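Local coordinates for serine protease pet (Escherichia coli, PDB 4OM9), which is a serine protease and enterotoxin of enteroaggregative E. coli, exported as the passenger domain of an autotransporter, and probably cleaves the cytoskeletal protein alpha-fodrin, at residues 45-59 and 208-222. Numbering follows the deposited sequence.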
loop_
_atom_site.group_PDB
_atom_site.type_symbol
_atom_site.label_atom_id
_atom_site.label_comp_id
_atom_site.label_asym_id
_atom_site.label_seq_id
_atom_site.Cartn_x
_atom_site.Cartn_y
_atom_site.Cartn_z
ATOM N N LEU A 45 -19.694 15.885 -2.589
ATOM C CA LEU A 45 -20.374 14.767 -1.940
ATOM C C LEU A 45 -19.450 13.563 -1.968
ATOM O O LEU A 45 -18.532 13.523 -2.780
ATOM C CB LEU A 45 -21.686 14.434 -2.650
ATOM C CG LEU A 45 -22.786 15.492 -2.792
ATOM C CD1 LEU A 45 -23.895 14.936 -3.651
ATOM C CD2 LEU A 45 -23.339 15.925 -1.443
ATOM N N PRO A 46 -19.680 12.571 -1.090
ATOM C CA PRO A 46 -18.938 11.316 -1.265
ATOM C C PRO A 46 -19.416 10.596 -2.512
ATOM O O PRO A 46 -20.588 10.713 -2.858
ATOM C CB PRO A 46 -19.282 10.510 -0.005
ATOM C CG PRO A 46 -19.864 11.501 0.955
ATOM C CD PRO A 46 -20.527 12.541 0.113
ATOM N N VAL A 47 -18.528 9.877 -3.184
ATOM C CA VAL A 47 -18.944 9.023 -4.289
ATOM C C VAL A 47 -19.863 7.930 -3.762
ATOM O O VAL A 47 -19.580 7.319 -2.735
ATOM C CB VAL A 47 -17.733 8.385 -5.013
ATOM C CG1 VAL A 47 -18.181 7.441 -6.115
ATOM C CG2 VAL A 47 -16.829 9.472 -5.577
ATOM N N PRO A 48 -20.974 7.685 -4.459
ATOM C CA PRO A 48 -21.869 6.591 -4.048
ATOM C C PRO A 48 -21.180 5.238 -4.099
ATOM O O PRO A 48 -20.160 5.081 -4.778
ATOM C CB PRO A 48 -23.004 6.643 -5.079
ATOM C CG PRO A 48 -22.941 8.050 -5.651
ATOM C CD PRO A 48 -21.485 8.431 -5.621
ATOM N N ASP A 49 -21.726 4.270 -3.371
ATOM C CA ASP A 49 -21.368 2.880 -3.574
ATOM C C ASP A 49 -22.389 2.317 -4.547
ATOM O O ASP A 49 -23.570 2.169 -4.221
ATOM C CB ASP A 49 -21.357 2.104 -2.250
ATOM C CG ASP A 49 -20.920 0.643 -2.414
ATOM O OD1 ASP A 49 -21.235 0.011 -3.445
ATOM O OD2 ASP A 49 -20.256 0.120 -1.493
ATOM N N PHE A 50 -21.939 2.006 -5.749
ATOM C CA PHE A 50 -22.832 1.445 -6.746
ATOM C C PHE A 50 -22.929 -0.089 -6.761
ATOM O O PHE A 50 -23.434 -0.666 -7.732
ATOM C CB PHE A 50 -22.414 1.917 -8.126
ATOM C CG PHE A 50 -22.491 3.397 -8.299
ATOM C CD1 PHE A 50 -23.703 4.058 -8.149
ATOM C CD2 PHE A 50 -21.350 4.136 -8.622
ATOM C CE1 PHE A 50 -23.780 5.422 -8.313
ATOM C CE2 PHE A 50 -21.429 5.509 -8.802
ATOM C CZ PHE A 50 -22.639 6.156 -8.649
ATOM N N SER A 51 -22.480 -0.763 -5.711
ATOM C CA SER A 51 -22.479 -2.227 -5.779
ATOM C C SER A 51 -23.881 -2.868 -5.636
ATOM O O SER A 51 -24.017 -4.053 -5.851
ATOM C CB SER A 51 -21.527 -2.814 -4.740
ATOM O OG SER A 51 -21.820 -2.339 -3.442
ATOM N N SER A 52 -24.923 -2.096 -5.333
ATOM C CA SER A 52 -26.289 -2.667 -5.296
ATOM C C SER A 52 -26.906 -2.827 -6.698
ATOM O O SER A 52 -27.933 -3.510 -6.875
ATOM C CB SER A 52 -27.205 -1.812 -4.427
ATOM O OG SER A 52 -26.642 -1.622 -3.143
ATOM N N ALA A 53 -26.273 -2.215 -7.694
ATOM C CA ALA A 53 -26.705 -2.345 -9.084
ATOM C C ALA A 53 -26.456 -3.759 -9.616
ATOM O O ALA A 53 -25.433 -4.373 -9.308
ATOM C CB ALA A 53 -25.982 -1.304 -9.981
ATOM N N THR A 54 -27.404 -4.276 -10.398
ATOM C CA THR A 54 -27.173 -5.486 -11.170
ATOM C C THR A 54 -26.022 -5.273 -12.149
ATOM O O THR A 54 -25.813 -4.166 -12.628
ATOM C CB THR A 54 -28.420 -5.892 -11.974
ATOM O OG1 THR A 54 -28.783 -4.814 -12.853
ATOM C CG2 THR A 54 -29.625 -6.217 -11.041
ATOM N N ALA A 55 -25.303 -6.347 -12.461
ATOM C CA ALA A 55 -24.241 -6.335 -13.462
ATOM C C ALA A 55 -24.660 -5.610 -14.730
ATOM O O ALA A 55 -23.884 -4.839 -15.297
ATOM C CB ALA A 55 -23.828 -7.740 -13.795
ATOM N N ASN A 56 -25.890 -5.835 -15.176
ATOM C CA ASN A 56 -26.329 -5.223 -16.417
ATOM C C ASN A 56 -26.981 -3.851 -16.185
ATOM O O ASN A 56 -27.416 -3.193 -17.124
ATOM C CB ASN A 56 -27.276 -6.163 -17.170
ATOM C CG ASN A 56 -28.667 -6.167 -16.603
ATOM O OD1 ASN A 56 -28.930 -5.611 -15.522
ATOM N ND2 ASN A 56 -29.590 -6.822 -17.325
ATOM N N GLY A 57 -27.082 -3.453 -14.921
ATOM C CA GLY A 57 -27.603 -2.149 -14.572
ATOM C C GLY A 57 -29.117 -1.978 -14.533
ATOM O O GLY A 57 -29.592 -0.967 -14.017
ATOM N N ALA A 58 -29.884 -2.955 -15.022
ATOM C CA ALA A 58 -31.302 -2.707 -15.202
ATOM C C ALA A 58 -32.110 -2.838 -13.903
ATOM O O ALA A 58 -33.290 -2.486 -13.865
ATOM C CB ALA A 58 -31.861 -3.621 -16.270
ATOM N N ALA A 59 -31.484 -3.305 -12.832
ATOM C CA ALA A 59 -32.189 -3.350 -11.557
ATOM C C ALA A 59 -31.233 -3.045 -10.427
ATOM O O ALA A 59 -30.035 -3.031 -10.628
ATOM C CB ALA A 59 -32.880 -4.743 -11.335
ATOM N N SER A 208 -33.353 1.770 -18.991
ATOM C CA SER A 208 -34.656 1.779 -18.346
ATOM C C SER A 208 -34.646 0.773 -17.195
ATOM O O SER A 208 -34.163 -0.347 -17.347
ATOM C CB SER A 208 -35.754 1.463 -19.365
ATOM O OG SER A 208 -36.994 1.172 -18.733
ATOM N N GLY A 209 -35.122 1.197 -16.031
ATOM C CA GLY A 209 -35.097 0.348 -14.855
ATOM C C GLY A 209 -33.934 0.604 -13.894
ATOM O O GLY A 209 -34.015 0.196 -12.722
ATOM N N SER A 210 -32.865 1.272 -14.361
ATOM C CA SER A 210 -31.646 1.425 -13.556
ATOM C C SER A 210 -31.920 2.360 -12.384
ATOM O O SER A 210 -32.804 3.209 -12.467
ATOM C CB SER A 210 -30.466 1.933 -14.407
ATOM O OG SER A 210 -30.744 3.150 -15.097
ATOM N N GLY A 211 -31.193 2.189 -11.289
ATOM C CA GLY A 211 -31.440 2.950 -10.079
ATOM C C GLY A 211 -30.861 4.368 -10.100
ATOM O O GLY A 211 -29.809 4.628 -10.675
ATOM N N VAL A 212 -31.600 5.286 -9.484
ATOM C CA VAL A 212 -31.276 6.694 -9.454
ATOM C C VAL A 212 -31.020 7.060 -7.997
ATOM O O VAL A 212 -31.818 6.723 -7.116
ATOM C CB VAL A 212 -32.430 7.543 -10.054
ATOM C CG1 VAL A 212 -32.176 9.030 -9.866
ATOM C CG2 VAL A 212 -32.651 7.192 -11.533
ATOM N N TYR A 213 -29.903 7.729 -7.729
ATOM C CA TYR A 213 -29.481 7.952 -6.349
ATOM C C TYR A 213 -29.466 9.417 -5.972
ATOM O O TYR A 213 -29.220 10.300 -6.793
ATOM C CB TYR A 213 -28.084 7.363 -6.092
ATOM C CG TYR A 213 -28.008 5.860 -6.205
ATOM C CD1 TYR A 213 -27.862 5.252 -7.448
ATOM C CD2 TYR A 213 -28.061 5.045 -5.071
ATOM C CE1 TYR A 213 -27.787 3.874 -7.565
ATOM C CE2 TYR A 213 -27.981 3.661 -5.178
ATOM C CZ TYR A 213 -27.852 3.088 -6.431
ATOM O OH TYR A 213 -27.780 1.727 -6.594
ATOM N N VAL A 214 -29.671 9.670 -4.696
ATOM C CA VAL A 214 -29.793 11.026 -4.242
ATOM C C VAL A 214 -29.300 11.033 -2.794
ATOM O O VAL A 214 -29.341 10.006 -2.134
ATOM C CB VAL A 214 -31.254 11.487 -4.462
ATOM C CG1 VAL A 214 -31.914 11.943 -3.201
ATOM C CG2 VAL A 214 -31.326 12.507 -5.580
ATOM N N PHE A 215 -28.746 12.141 -2.322
ATOM C CA PHE A 215 -27.950 12.099 -1.098
ATOM C C PHE A 215 -28.567 12.885 0.047
ATOM O O PHE A 215 -28.757 14.102 -0.040
ATOM C CB PHE A 215 -26.537 12.608 -1.393
ATOM C CG PHE A 215 -25.621 12.633 -0.193
ATOM C CD1 PHE A 215 -24.930 11.494 0.201
ATOM C CD2 PHE A 215 -25.422 13.810 0.517
ATOM C CE1 PHE A 215 -24.073 11.517 1.295
ATOM C CE2 PHE A 215 -24.566 13.847 1.609
ATOM C CZ PHE A 215 -23.887 12.686 2.001
ATOM N N ASP A 216 -28.859 12.169 1.124
ATOM C CA ASP A 216 -29.488 12.709 2.325
ATOM C C ASP A 216 -28.499 13.554 3.124
ATOM O O ASP A 216 -27.481 13.039 3.591
ATOM C CB ASP A 216 -30.027 11.541 3.162
ATOM C CG ASP A 216 -30.847 11.975 4.378
ATOM O OD1 ASP A 216 -30.519 12.997 5.029
ATOM O OD2 ASP A 216 -31.817 11.243 4.701
ATOM N N ASN A 217 -28.818 14.844 3.267
ATOM C CA ASN A 217 -28.018 15.863 3.981
ATOM C C ASN A 217 -27.741 15.609 5.445
ATOM O O ASN A 217 -26.696 15.991 5.960
ATOM C CB ASN A 217 -28.724 17.230 3.923
ATOM C CG ASN A 217 -28.253 18.074 2.791
ATOM O OD1 ASN A 217 -27.076 18.029 2.421
ATOM N ND2 ASN A 217 -29.159 18.856 2.219
ATOM N N LYS A 218 -28.730 15.041 6.126
ATOM C CA LYS A 218 -28.714 14.967 7.577
ATOM C C LYS A 218 -28.220 13.613 8.037
ATOM O O LYS A 218 -27.662 13.479 9.121
ATOM C CB LYS A 218 -30.109 15.230 8.138
ATOM C CG LYS A 218 -30.744 16.518 7.649
ATOM C CD LYS A 218 -29.914 17.729 8.022
ATOM C CE LYS A 218 -30.696 19.014 7.813
ATOM N NZ LYS A 218 -31.111 19.199 6.398
ATOM N N GLU A 219 -28.441 12.604 7.204
ATOM C CA GLU A 219 -28.047 11.246 7.538
ATOM C C GLU A 219 -26.729 10.905 6.868
ATOM O O GLU A 219 -26.140 9.869 7.149
ATOM C CB GLU A 219 -29.136 10.258 7.120
ATOM C CG GLU A 219 -30.525 10.599 7.640
ATOM C CD GLU A 219 -30.736 10.220 9.101
ATOM O OE1 GLU A 219 -29.888 10.561 9.950
ATOM O OE2 GLU A 219 -31.765 9.577 9.402
ATOM N N ASP A 220 -26.279 11.797 5.986
ATOM C CA ASP A 220 -25.027 11.633 5.254
ATOM C C ASP A 220 -24.939 10.253 4.606
ATOM O O ASP A 220 -24.073 9.438 4.936
ATOM C CB ASP A 220 -23.839 11.886 6.181
ATOM C CG ASP A 220 -23.942 13.228 6.895
ATOM O OD1 ASP A 220 -23.707 14.281 6.250
ATOM O OD2 ASP A 220 -24.272 13.225 8.104
ATOM N N LYS A 221 -25.861 9.999 3.683
ATOM C CA LYS A 221 -25.928 8.717 3.002
ATOM C C LYS A 221 -26.633 8.817 1.657
ATOM O O LYS A 221 -27.577 9.579 1.494
ATOM C CB LYS A 221 -26.648 7.695 3.877
ATOM C CG LYS A 221 -28.054 8.121 4.283
ATOM C CD LYS A 221 -28.838 6.953 4.854
ATOM C CE LYS A 221 -30.287 7.343 5.142
ATOM N NZ LYS A 221 -31.067 6.176 5.651
ATOM N N TRP A 222 -26.177 8.020 0.702
ATOM C CA TRP A 222 -26.865 7.901 -0.576
ATOM C C TRP A 222 -28.114 7.023 -0.471
ATOM O O TRP A 222 -28.118 5.952 0.153
ATOM C CB TRP A 222 -25.921 7.349 -1.640
ATOM C CG TRP A 222 -24.894 8.351 -2.035
ATOM C CD1 TRP A 222 -23.639 8.466 -1.540
ATOM C CD2 TRP A 222 -25.054 9.402 -2.983
ATOM N NE1 TRP A 222 -22.987 9.517 -2.136
ATOM C CE2 TRP A 222 -23.838 10.114 -3.028
ATOM C CE3 TRP A 222 -26.111 9.811 -3.811
ATOM C CZ2 TRP A 222 -23.640 11.215 -3.860
ATOM C CZ3 TRP A 222 -25.918 10.899 -4.636
ATOM C CH2 TRP A 222 -24.685 11.592 -4.657
HETATM O O HOH W 1 -25.601 0.671 -5.111
HETATM O O HOH W 2 -29.463 -0.102 -11.289
#
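In the chymotrypsin-like protease domain, loop 45-59 runs along the hairpin of strands 211-216 and 221-232, where Pro-48 and Trp-222 make a CH-pi contact. Pro-48 CG sits over one indole face, 3.6 Å from the centroid of the Trp-222 six-membered ring; Phe-215 CD1 lies over the rim of the opposite face. With CG anti to its carbonyl carbon (chi1 -71°), Trp-222 turns its NE1 edge to Pro-46, and NE1 donates to Pro-46 O at 2.8 Å. This bond is bent (138° at the hydrogen): NE1 approaches from above the carbonyl plane, although the oxygen lies near the indole plane. Leu-45 divides its branches, CD1 meeting Trp-222 CH2 at 3.6 Å and CD2 meeting Phe-215 CD2 at 3.6 Å. Farther along, Phe-50 turns its edge to the face of Tyr-213 in a T-shaped pair, the planes at 74°. Tyr-213 OH bonds a water at 2.8 Å, which donates to Asp-49 O and accepts from Ser-52 N. A second water accepts from Gly-211 N at 2.9 Å and lies within reach of Gly-57 O. There the chain leaves the GDSGS signature, which carries the nucleophile in this family; Ser-210 CA lies 3.2 Å from Gly-57 O in a CA-H...O contact. Thus the contact is mostly apolar and aromatic from Leu-45 to Phe-50, the indole N-H making its one direct hydrogen bond, and passes to water and a CA-H...O contact toward the probable active site.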